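Local coordinates for THUMP domain-containing protein (PDB 1VBK) that probably binds RNA and ATP, as a THUMP-domain relative of ThiI, the enzyme linked to tRNA thiolation and thiamine biosynthesis, at residues D245-L248 with K249-D253; E32-T36 with E37-Y41; L125-Q128 with A129-E133. All coordinates share one frame; numbering follows the deposited sequence.

Interaction 1: D245-L248 with K249-D253; sequences DRVL and KLIRD
The amides of Lys249, Leu250, Ile251 and Arg252 donate in turn to the carbonyls of Asp245, Arg246, Val247 and Leu248, four i to i+4 bonds that carry helix 244-254 through a regular turn. On its outer side Arg246 and Lys249 run side by side and point the same way. The Lys249 methylene CD lies over one face of the guanidinium, with Arg246 NH1 3.5 Å from Lys249 CD. Arg246 gets there by folding back at chi2 (-65°) and chi3 (-54°), whereas Lys249 stays extended until its last torsion (chi4 58°) swings the amine toward Asp253. There NZ forms a weak salt bridge, Lys249 NZ to Asp253 OD2 at 3.3 Å. The two cationic ends remain apart, Arg246 NH1 to Lys249 NZ being 5.1 Å, and Arg246 NE also has a long, weak ion pair with Glu242. At the start of the helix Asp245 OD1 is bonded to Ser243 OG.

The inner side is aliphatic. Val247 CG1 and Ile251 CD1 meet at 4.3 Å, and both residues, buried and apolar as suits the place, pack on Ile183 of the parallel sheet, while Leu250 reaches Val208 and Val239. Leu248 lies against Pro283 of its own chain and Trp21 of the second subunit, and Asp253 O accepts a bond from Arg181 NH1 of that same subunit.

The Arg246-Lys249 pair therefore touches through methylene and guanidinium face, not charge to charge, and the carboxylates of Asp253 and Glu242 may offset part of the positive charge gathered here.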
ATOM      1  N   ASP A 245     -15.900  10.092  -5.588  1.00 17.74           N
ATOM      2  CA  ASP A 245     -15.789   9.844  -4.157  1.00 19.40           C
ATOM      3  C   ASP A 245     -15.646   8.346  -3.889  1.00 20.15           C
ATOM      4  O   ASP A 245     -14.893   7.937  -3.006  1.00 18.74           O
ATOM      5  CB  ASP A 245     -16.996  10.428  -3.404  1.00 20.70           C
ATOM      6  CG  ASP A 245     -18.329   9.983  -3.982  1.00 23.22           C
ATOM      7  OD1 ASP A 245     -18.338   9.360  -5.056  1.00 24.06           O
ATOM      8  OD2 ASP A 245     -19.376  10.267  -3.363  1.00 27.17           O
ATOM      9  N   ARG A 246     -16.347   7.528  -4.670  1.00 20.70           N
ATOM     10  CA  ARG A 246     -16.279   6.077  -4.513  1.00 21.42           C
ATOM     11  C   ARG A 246     -14.890   5.535  -4.871  1.00 19.64           C
ATOM     12  O   ARG A 246     -14.444   4.531  -4.315  1.00 18.01           O
ATOM     13  CB  ARG A 246     -17.343   5.402  -5.387  1.00 26.05           C
ATOM     14  CG  ARG A 246     -18.778   5.789  -5.033  1.00 33.55           C
ATOM     15  CD  ARG A 246     -19.161   5.318  -3.629  1.00 38.09           C
ATOM     16  NE  ARG A 246     -18.934   3.883  -3.460  1.00 42.68           N
ATOM     17  CZ  ARG A 246     -19.142   3.214  -2.328  1.00 44.74           C
ATOM     18  NH1 ARG A 246     -19.589   3.844  -1.249  1.00 44.89           N
ATOM     19  NH2 ARG A 246     -18.892   1.912  -2.270  1.00 46.08           N
ATOM     20  N   VAL A 247     -14.209   6.194  -5.804  1.00 18.27           N
ATOM     21  CA  VAL A 247     -12.868   5.772  -6.201  1.00 17.24           C
ATOM     22  C   VAL A 247     -11.893   6.039  -5.047  1.00 17.51           C
ATOM     23  O   VAL A 247     -11.055   5.195  -4.719  1.00 16.70           O
ATOM     24  CB  VAL A 247     -12.388   6.533  -7.459  1.00 17.48           C
ATOM     25  CG1 VAL A 247     -10.968   6.119  -7.808  1.00 17.65           C
ATOM     26  CG2 VAL A 247     -13.326   6.249  -8.630  1.00 16.19           C
ATOM     27  N   LEU A 248     -11.999   7.219  -4.442  1.00 16.94           N
ATOM     28  CA  LEU A 248     -11.134   7.572  -3.321  1.00 16.38           C
ATOM     29  C   LEU A 248     -11.404   6.615  -2.164  1.00 16.35           C
ATOM     30  O   LEU A 248     -10.479   6.190  -1.477  1.00 16.36           O
ATOM     31  CB  LEU A 248     -11.384   9.016  -2.876  1.00 16.13           C
ATOM     32  CG  LEU A 248     -10.976  10.093  -3.889  1.00 18.06           C
ATOM     33  CD1 LEU A 248     -11.457  11.464  -3.418  1.00 17.81           C
ATOM     34  CD2 LEU A 248      -9.466  10.077  -4.067  1.00 18.70           C
ATOM     35  N   LYS A 249     -12.673   6.273  -1.954  1.00 16.95           N
ATOM     36  CA  LYS A 249     -13.032   5.347  -0.885  1.00 17.49           C
ATOM     37  C   LYS A 249     -12.370   3.992  -1.120  1.00 17.81           C
ATOM     38  O   LYS A 249     -11.866   3.372  -0.186  1.00 18.01           O
ATOM     39  CB  LYS A 249     -14.553   5.169  -0.810  1.00 19.54           C
ATOM     40  CG  LYS A 249     -15.015   4.203   0.276  1.00 23.65           C
ATOM     41  CD  LYS A 249     -16.539   4.145   0.348  1.00 28.88           C
ATOM     42  CE  LYS A 249     -17.017   3.094   1.340  1.00 32.07           C
ATOM     43  NZ  LYS A 249     -16.493   3.345   2.710  1.00 33.96           N
ATOM     44  N   LEU A 250     -12.374   3.541  -2.372  1.00 18.84           N
ATOM     45  CA  LEU A 250     -11.777   2.260  -2.744  1.00 20.09           C
ATOM     46  C   LEU A 250     -10.274   2.285  -2.465  1.00 21.48           C
ATOM     47  O   LEU A 250      -9.706   1.332  -1.922  1.00 21.57           O
ATOM     48  CB  LEU A 250     -12.018   1.991  -4.231  1.00 23.12           C
ATOM     49  CG  LEU A 250     -11.810   0.577  -4.782  1.00 28.97           C
ATOM     50  CD1 LEU A 250     -12.855  -0.374  -4.184  1.00 28.69           C
ATOM     51  CD2 LEU A 250     -11.940   0.608  -6.298  1.00 28.20           C
ATOM     52  N   ILE A 251      -9.628   3.378  -2.855  1.00 19.68           N
ATOM     53  CA  ILE A 251      -8.200   3.521  -2.633  1.00 19.63           C
ATOM     54  C   ILE A 251      -7.885   3.417  -1.141  1.00 20.78           C
ATOM     55  O   ILE A 251      -6.969   2.692  -0.741  1.00 19.73           O
ATOM     56  CB  ILE A 251      -7.697   4.870  -3.181  1.00 19.25           C
ATOM     57  CG1 ILE A 251      -7.759   4.850  -4.714  1.00 18.22           C
ATOM     58  CG2 ILE A 251      -6.286   5.134  -2.689  1.00 17.63           C
ATOM     59  CD1 ILE A 251      -7.469   6.191  -5.376  1.00 18.86           C
ATOM     60  N   ARG A 252      -8.654   4.134  -0.324  1.00 18.84           N
ATOM     61  CA  ARG A 252      -8.458   4.112   1.123  1.00 21.06           C
ATOM     62  C   ARG A 252      -8.763   2.741   1.734  1.00 20.97           C
ATOM     63  O   ARG A 252      -7.929   2.170   2.442  1.00 19.23           O
ATOM     64  CB  ARG A 252      -9.334   5.180   1.797  1.00 21.22           C
ATOM     65  CG  ARG A 252      -9.417   5.047   3.321  1.00 26.27           C
ATOM     66  CD  ARG A 252     -10.478   5.971   3.923  1.00 30.03           C
ATOM     67  NE  ARG A 252     -10.040   7.364   4.021  1.00 32.97           N
ATOM     68  CZ  ARG A 252      -9.179   7.822   4.931  1.00 34.40           C
ATOM     69  NH1 ARG A 252      -8.655   7.000   5.835  1.00 32.90           N
ATOM     70  NH2 ARG A 252      -8.842   9.105   4.937  1.00 32.69           N
ATOM     71  N   ASP A 253      -9.948   2.206   1.452  1.00 19.98           N
ATOM     72  CA  ASP A 253     -10.341   0.912   2.009  1.00 21.58           C
ATOM     73  C   ASP A 253      -9.428  -0.267   1.678  1.00 22.17           C
ATOM     74  O   ASP A 253      -9.190  -1.127   2.527  1.00 23.04           O
ATOM     75  CB  ASP A 253     -11.770   0.562   1.585  1.00 23.25           C
ATOM     76  CG  ASP A 253     -12.805   1.471   2.213  1.00 25.82           C
ATOM     77  OD1 ASP A 253     -12.464   2.205   3.164  1.00 26.11           O
ATOM     78  OD2 ASP A 253     -13.968   1.443   1.758  1.00 30.35           O
TER

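Interaction 2: E32-T36 with E37-Y41; sequences EALVT and EEVPY
Leu34 and Val39 close the end of helix 19-36 with an apolar contact, Leu34 CD2 lying 3.7 Å from Val39 CB; both are buried, and their aliphatic side chains suit the inner side of the helix end. The other methyl of the leucine fork turns to the next large group, bringing Leu34 CD1 within 3.9 Å of Tyr41 CD2. Val35 adds a methyl at the rim of the same ring, near its plane, with Val35 CG2 4.1 Å from Tyr41 CE2. The tyrosine ring reaches back over the helix because CG stands between the backbone N and carbonyl carbon (chi1 71°), and Val39 O meets the ring edge in its plane.

Backbone bonds hold this cluster in place. Val39 N donates almost straight to Leu34 O at 2.7 Å, with an N-H...O angle of 170°. Glu38 N reaches Val35 O at 3.0 Å from well above the carbonyl plane, 72° out of it, a less well aimed bond. Glu37 is the first to leave helical angles, and Glu38, with positive phi, reverses the chain so that both bonds can form. In the last helical turn Thr36 doubles the grip on Glu32 O: OG1 donates to it at 2.6 Å, while Thr36 N reaches it from the opposite face of the carbonyl, so the threonine hydroxyl is satisfied by the backbone.

Further out, Leu34 packs on Ala61 and Val53, Ala33 on Val64, and Tyr41 on Val53. Glu37, whose methylenes fold along the helix end, sends OE2 toward Tyr232 and Arg67 through weak polar contacts.

Together the paired 6-to-1 and 5-to-2 bonds, with Glu38 as C-prime and the Leu34-Val39 contact beneath them, make a Schellman motif, which ends this helix of the ThiI ferredoxin-like domain and leads into strand 43-47.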
ATOM      1  N   GLU A  32      -4.183 -20.946  -7.682  1.00 21.79           N
ATOM      2  CA  GLU A  32      -5.402 -20.250  -8.078  1.00 24.66           C
ATOM      3  C   GLU A  32      -5.740 -20.509  -9.540  1.00 23.56           C
ATOM      4  O   GLU A  32      -6.900 -20.732  -9.883  1.00 23.33           O
ATOM      5  CB  GLU A  32      -5.255 -18.745  -7.847  1.00 28.09           C
ATOM      6  CG  GLU A  32      -5.409 -18.319  -6.401  1.00 37.53           C
ATOM      7  CD  GLU A  32      -6.839 -18.456  -5.914  1.00 42.90           C
ATOM      8  OE1 GLU A  32      -7.734 -17.831  -6.527  1.00 45.27           O
ATOM      9  OE2 GLU A  32      -7.071 -19.186  -4.925  1.00 46.17           O
ATOM     10  N   ALA A  33      -4.722 -20.487 -10.396  1.00 22.03           N
ATOM     11  CA  ALA A  33      -4.918 -20.723 -11.824  1.00 22.10           C
ATOM     12  C   ALA A  33      -5.428 -22.129 -12.125  1.00 22.35           C
ATOM     13  O   ALA A  33      -6.393 -22.300 -12.872  1.00 23.02           O
ATOM     14  CB  ALA A  33      -3.622 -20.477 -12.573  1.00 22.97           C
ATOM     15  N   LEU A  34      -4.775 -23.136 -11.553  1.00 20.76           N
ATOM     16  CA  LEU A  34      -5.173 -24.520 -11.783  1.00 21.22           C
ATOM     17  C   LEU A  34      -6.566 -24.819 -11.218  1.00 22.69           C
ATOM     18  O   LEU A  34      -7.370 -25.502 -11.857  1.00 21.41           O
ATOM     19  CB  LEU A  34      -4.134 -25.473 -11.177  1.00 19.21           C
ATOM     20  CG  LEU A  34      -2.739 -25.397 -11.824  1.00 18.73           C
ATOM     21  CD1 LEU A  34      -1.776 -26.322 -11.095  1.00 17.48           C
ATOM     22  CD2 LEU A  34      -2.827 -25.785 -13.287  1.00 18.87           C
ATOM     23  N   VAL A  35      -6.850 -24.306 -10.026  1.00 23.07           N
ATOM     24  CA  VAL A  35      -8.153 -24.530  -9.410  1.00 25.72           C
ATOM     25  C   VAL A  35      -9.247 -23.852 -10.235  1.00 26.21           C
ATOM     26  O   VAL A  35     -10.292 -24.443 -10.497  1.00 26.41           O
ATOM     27  CB  VAL A  35      -8.180 -24.002  -7.952  1.00 25.83           C
ATOM     28  CG1 VAL A  35      -9.587 -24.117  -7.373  1.00 29.79           C
ATOM     29  CG2 VAL A  35      -7.209 -24.808  -7.099  1.00 26.82           C
ATOM     30  N   THR A  36      -8.997 -22.616 -10.653  1.00 25.51           N
ATOM     31  CA  THR A  36      -9.961 -21.873 -11.453  1.00 27.77           C
ATOM     32  C   THR A  36     -10.272 -22.595 -12.765  1.00 28.73           C
ATOM     33  O   THR A  36     -11.427 -22.659 -13.184  1.00 27.06           O
ATOM     34  CB  THR A  36      -9.441 -20.451 -11.772  1.00 27.74           C
ATOM     35  OG1 THR A  36      -9.253 -19.728 -10.550  1.00 28.06           O
ATOM     36  CG2 THR A  36     -10.430 -19.700 -12.643  1.00 29.01           C
ATOM     37  N   GLU A  37      -9.245 -23.149 -13.402  1.00 28.60           N
ATOM     38  CA  GLU A  37      -9.424 -23.858 -14.667  1.00 28.25           C
ATOM     39  C   GLU A  37      -9.754 -25.335 -14.459  1.00 26.36           C
ATOM     40  O   GLU A  37      -9.834 -26.106 -15.413  1.00 26.23           O
ATOM     41  CB  GLU A  37      -8.158 -23.738 -15.521  1.00 31.36           C
ATOM     42  CG  GLU A  37      -7.763 -22.315 -15.887  1.00 34.88           C
ATOM     43  CD  GLU A  37      -8.805 -21.612 -16.734  1.00 40.24           C
ATOM     44  OE1 GLU A  37      -9.201 -22.172 -17.778  1.00 42.96           O
ATOM     45  OE2 GLU A  37      -9.224 -20.495 -16.359  1.00 43.09           O
ATOM     46  N   GLU A  38      -9.946 -25.723 -13.206  1.00 25.65           N
ATOM     47  CA  GLU A  38     -10.260 -27.102 -12.851  1.00 26.15           C
ATOM     48  C   GLU A  38      -9.246 -28.121 -13.368  1.00 26.77           C
ATOM     49  O   GLU A  38      -9.619 -29.172 -13.897  1.00 25.44           O
ATOM     50  CB  GLU A  38     -11.667 -27.484 -13.331  1.00 27.21           C
ATOM     51  CG  GLU A  38     -12.766 -26.606 -12.754  1.00 27.85           C
ATOM     52  CD  GLU A  38     -14.147 -27.237 -12.844  1.00 28.86           C
ATOM     53  OE1 GLU A  38     -14.421 -27.975 -13.814  1.00 28.22           O
ATOM     54  OE2 GLU A  38     -14.969 -26.976 -11.945  1.00 31.58           O
ATOM     55  N   VAL A  39      -7.964 -27.803 -13.224  1.00 25.26           N
ATOM     56  CA  VAL A  39      -6.911 -28.721 -13.636  1.00 24.81           C
ATOM     57  C   VAL A  39      -6.475 -29.463 -12.376  1.00 24.28           C
ATOM     58  O   VAL A  39      -6.011 -28.852 -11.415  1.00 25.59           O
ATOM     59  CB  VAL A  39      -5.686 -27.984 -14.222  1.00 23.61           C
ATOM     60  CG1 VAL A  39      -4.620 -28.995 -14.619  1.00 20.97           C
ATOM     61  CG2 VAL A  39      -6.098 -27.156 -15.429  1.00 24.22           C
ATOM     62  N   PRO A  40      -6.625 -30.793 -12.363  1.00 24.78           N
ATOM     63  CA  PRO A  40      -6.240 -31.600 -11.202  1.00 25.80           C
ATOM     64  C   PRO A  40      -4.727 -31.586 -10.984  1.00 24.35           C
ATOM     65  O   PRO A  40      -3.963 -31.498 -11.938  1.00 23.09           O
ATOM     66  CB  PRO A  40      -6.740 -33.002 -11.567  1.00 28.19           C
ATOM     67  CG  PRO A  40      -7.797 -32.755 -12.611  1.00 29.88           C
ATOM     68  CD  PRO A  40      -7.194 -31.643 -13.419  1.00 27.30           C
ATOM     69  N   TYR A  41      -4.311 -31.665  -9.724  1.00 24.01           N
ATOM     70  CA  TYR A  41      -2.900 -31.698  -9.363  1.00 25.28           C
ATOM     71  C   TYR A  41      -2.796 -32.263  -7.953  1.00 25.99           C
ATOM     72  O   TYR A  41      -3.698 -32.073  -7.135  1.00 27.10           O
ATOM     73  CB  TYR A  41      -2.284 -30.294  -9.433  1.00 24.37           C
ATOM     74  CG  TYR A  41      -2.728 -29.352  -8.345  1.00 26.50           C
ATOM     75  CD1 TYR A  41      -2.064 -29.306  -7.120  1.00 24.81           C
ATOM     76  CD2 TYR A  41      -3.812 -28.500  -8.539  1.00 25.94           C
ATOM     77  CE1 TYR A  41      -2.465 -28.433  -6.119  1.00 26.73           C
ATOM     78  CE2 TYR A  41      -4.223 -27.625  -7.542  1.00 28.53           C
ATOM     79  CZ  TYR A  41      -3.545 -27.597  -6.339  1.00 28.22           C
ATOM     80  OH  TYR A  41      -3.948 -26.730  -5.353  1.00 33.04           O
TER

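Interaction 3: L125-Q128 with A129-E133; sequences LEIQ and AKVGE
Ile127 and Val131, one helical turn apart, lie side by side with their methyls aligned, Ile127 CG2 to Val131 CG2 at 4.0 Å. Val131 CG2 also leans on the carbonyl one turn back, 3.2 Å from Ile127 O; it is brought there by standing beside its own backbone N, anti to the carbonyl carbon, as CG1 takes the place anti to N (chi1 172°). The same carbonyl accepts the amide of Val131 at 2.9 Å, with an N-H...O angle of 167°. Both beta-branched residues are buried and face inward: Ile127 meets Ala113, Ile154 and Ile156, and Val131 meets Val111, Ile154 and Ala91, so the helix is seated on strands 108-115 and 150-157 and flanked by helix 84-102.

Helix 124-138 is the connection of the beta-alpha-beta unit formed with strands 108-115 and 142-143 in the THUMP domain, and its apolar face is what covers the sheet. Gln128 works at the border of that face. Extended beyond CG, it carries its amide to the sheet, where OE1 is bonded to Ala113 N; NE2 is bonded to O2 of a (4R)-2-methylpentane-2,4-diol, probably from the crystallisation liquor.

The other side has looser side-chain packing. Ala129 is exposed and small, its CB 3.5 Å from Leu125 O. Lys130, exposed and suited to the surface, bends at chi2 (-70°), with CG close to the backbone, 3.2 Å from Glu126 O, before its amine heads outward. Glu126 has the opposite charge and sits four residues earlier, but its OE1 is held by a hydrogen bond near the start of the helix; the two ends diverge and no salt bridge joins them.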
ATOM      1  N   LEU A 125      27.636 -32.340 -18.406  1.00 20.24           N
ATOM      2  CA  LEU A 125      28.167 -32.687 -19.719  1.00 20.75           C
ATOM      3  C   LEU A 125      28.356 -34.195 -19.890  1.00 19.04           C
ATOM      4  O   LEU A 125      28.248 -34.719 -21.003  1.00 17.40           O
ATOM      5  CB  LEU A 125      29.483 -31.944 -19.969  1.00 19.14           C
ATOM      6  CG  LEU A 125      29.348 -30.418 -19.950  1.00 21.18           C
ATOM      7  CD1 LEU A 125      30.712 -29.799 -20.232  1.00 20.82           C
ATOM      8  CD2 LEU A 125      28.326 -29.954 -20.990  1.00 20.06           C
ATOM      9  N   GLU A 126      28.642 -34.893 -18.793  1.00 18.88           N
ATOM     10  CA  GLU A 126      28.809 -36.341 -18.852  1.00 20.25           C
ATOM     11  C   GLU A 126      27.432 -36.962 -19.106  1.00 19.91           C
ATOM     12  O   GLU A 126      27.294 -37.903 -19.886  1.00 19.40           O
ATOM     13  CB  GLU A 126      29.392 -36.876 -17.536  1.00 23.45           C
ATOM     14  CG  GLU A 126      30.850 -36.484 -17.287  1.00 30.34           C
ATOM     15  CD  GLU A 126      31.424 -37.070 -15.999  1.00 34.20           C
ATOM     16  OE1 GLU A 126      30.944 -36.714 -14.900  1.00 32.48           O
ATOM     17  OE2 GLU A 126      32.363 -37.893 -16.089  1.00 37.41           O
ATOM     18  N   ILE A 127      26.413 -36.425 -18.444  1.00 19.13           N
ATOM     19  CA  ILE A 127      25.052 -36.923 -18.619  1.00 18.13           C
ATOM     20  C   ILE A 127      24.625 -36.719 -20.071  1.00 17.39           C
ATOM     21  O   ILE A 127      24.094 -37.630 -20.708  1.00 17.91           O
ATOM     22  CB  ILE A 127      24.066 -36.179 -17.693  1.00 18.78           C
ATOM     23  CG1 ILE A 127      24.377 -36.506 -16.228  1.00 18.03           C
ATOM     24  CG2 ILE A 127      22.635 -36.572 -18.035  1.00 18.79           C
ATOM     25  CD1 ILE A 127      23.634 -35.617 -15.230  1.00 18.25           C
ATOM     26  N   GLN A 128      24.867 -35.521 -20.597  1.00 18.10           N
ATOM     27  CA  GLN A 128      24.503 -35.215 -21.979  1.00 17.77           C
ATOM     28  C   GLN A 128      25.177 -36.175 -22.958  1.00 18.75           C
ATOM     29  O   GLN A 128      24.537 -36.677 -23.885  1.00 19.19           O
ATOM     30  CB  GLN A 128      24.878 -33.765 -22.314  1.00 16.96           C
ATOM     31  CG  GLN A 128      24.123 -32.758 -21.457  1.00 17.75           C
ATOM     32  CD  GLN A 128      24.428 -31.305 -21.785  1.00 19.94           C
ATOM     33  OE1 GLN A 128      23.930 -30.402 -21.110  1.00 18.28           O
ATOM     34  NE2 GLN A 128      25.235 -31.071 -22.821  1.00 15.67           N
ATOM     35  N   ALA A 129      26.463 -36.438 -22.747  1.00 17.92           N
ATOM     36  CA  ALA A 129      27.207 -37.337 -23.630  1.00 18.20           C
ATOM     37  C   ALA A 129      26.697 -38.772 -23.577  1.00 17.68           C
ATOM     38  O   ALA A 129      26.514 -39.407 -24.616  1.00 18.79           O
ATOM     39  CB  ALA A 129      28.697 -37.301 -23.281  1.00 18.77           C
ATOM     40  N   LYS A 130      26.473 -39.281 -22.369  1.00 16.26           N
ATOM     41  CA  LYS A 130      26.000 -40.649 -22.184  1.00 17.90           C
ATOM     42  C   LYS A 130      24.583 -40.867 -22.710  1.00 16.94           C
ATOM     43  O   LYS A 130      24.296 -41.882 -23.349  1.00 16.46           O
ATOM     44  CB  LYS A 130      26.048 -41.026 -20.702  1.00 21.06           C
ATOM     45  CG  LYS A 130      27.446 -41.118 -20.108  1.00 24.96           C
ATOM     46  CD  LYS A 130      28.198 -42.317 -20.642  1.00 33.01           C
ATOM     47  CE  LYS A 130      29.420 -42.628 -19.789  1.00 36.65           C
ATOM     48  NZ  LYS A 130      30.031 -43.933 -20.174  1.00 41.14           N
ATOM     49  N   VAL A 131      23.692 -39.925 -22.420  1.00 16.20           N
ATOM     50  CA  VAL A 131      22.310 -40.033 -22.880  1.00 15.57           C
ATOM     51  C   VAL A 131      22.260 -39.895 -24.398  1.00 16.78           C
ATOM     52  O   VAL A 131      21.503 -40.595 -25.068  1.00 16.87           O
ATOM     53  CB  VAL A 131      21.417 -38.943 -22.237  1.00 17.23           C
ATOM     54  CG1 VAL A 131      20.032 -38.942 -22.885  1.00 17.50           C
ATOM     55  CG2 VAL A 131      21.284 -39.206 -20.744  1.00 14.87           C
ATOM     56  N   GLY A 132      23.069 -38.987 -24.936  1.00 15.47           N
ATOM     57  CA  GLY A 132      23.099 -38.796 -26.374  1.00 17.01           C
ATOM     58  C   GLY A 132      23.602 -40.045 -27.076  1.00 17.53           C
ATOM     59  O   GLY A 132      23.121 -40.390 -28.150  1.00 16.38           O
ATOM     60  N   GLU A 133      24.578 -40.718 -26.470  1.00 18.35           N
ATOM     61  CA  GLU A 133      25.139 -41.942 -27.038  1.00 20.42           C
ATOM     62  C   GLU A 133      24.092 -43.052 -27.026  1.00 19.48           C
ATOM     63  O   GLU A 133      24.031 -43.874 -27.940  1.00 18.18           O
ATOM     64  CB  GLU A 133      26.367 -42.392 -26.239  1.00 24.68           C
ATOM     65  CG  GLU A 133      26.824 -43.807 -26.580  1.00 31.88           C
ATOM     66  CD  GLU A 133      28.006 -44.266 -25.750  1.00 37.16           C
ATOM     67  OE1 GLU A 133      27.928 -44.197 -24.503  1.00 39.80           O
ATOM     68  OE2 GLU A 133      29.011 -44.705 -26.349  1.00 39.09           O
TER

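In the fold
Along the chain the order is interaction 2, interaction 3, interaction 1, one in each family region: ferredoxin-like, THUMP and ThiI. None touches another. Interactions 1 and 3 lie on opposite sides of the chain's centre, about 60 Å apart between centres, whereas interaction 2 lies about 32 Å from the first and 36 Å from the third. Helices 19-36 and 124-138 pack on different parts of one branched sheet, by strand 50-54 and by strands 108-115 and 150-157; interaction 1, on helix 244-254, sits beside the parallel sheet and also meets the second subunit. This is consistent with a THUMP region for RNA and a ThiI-like region for nucleotide on separate sheets.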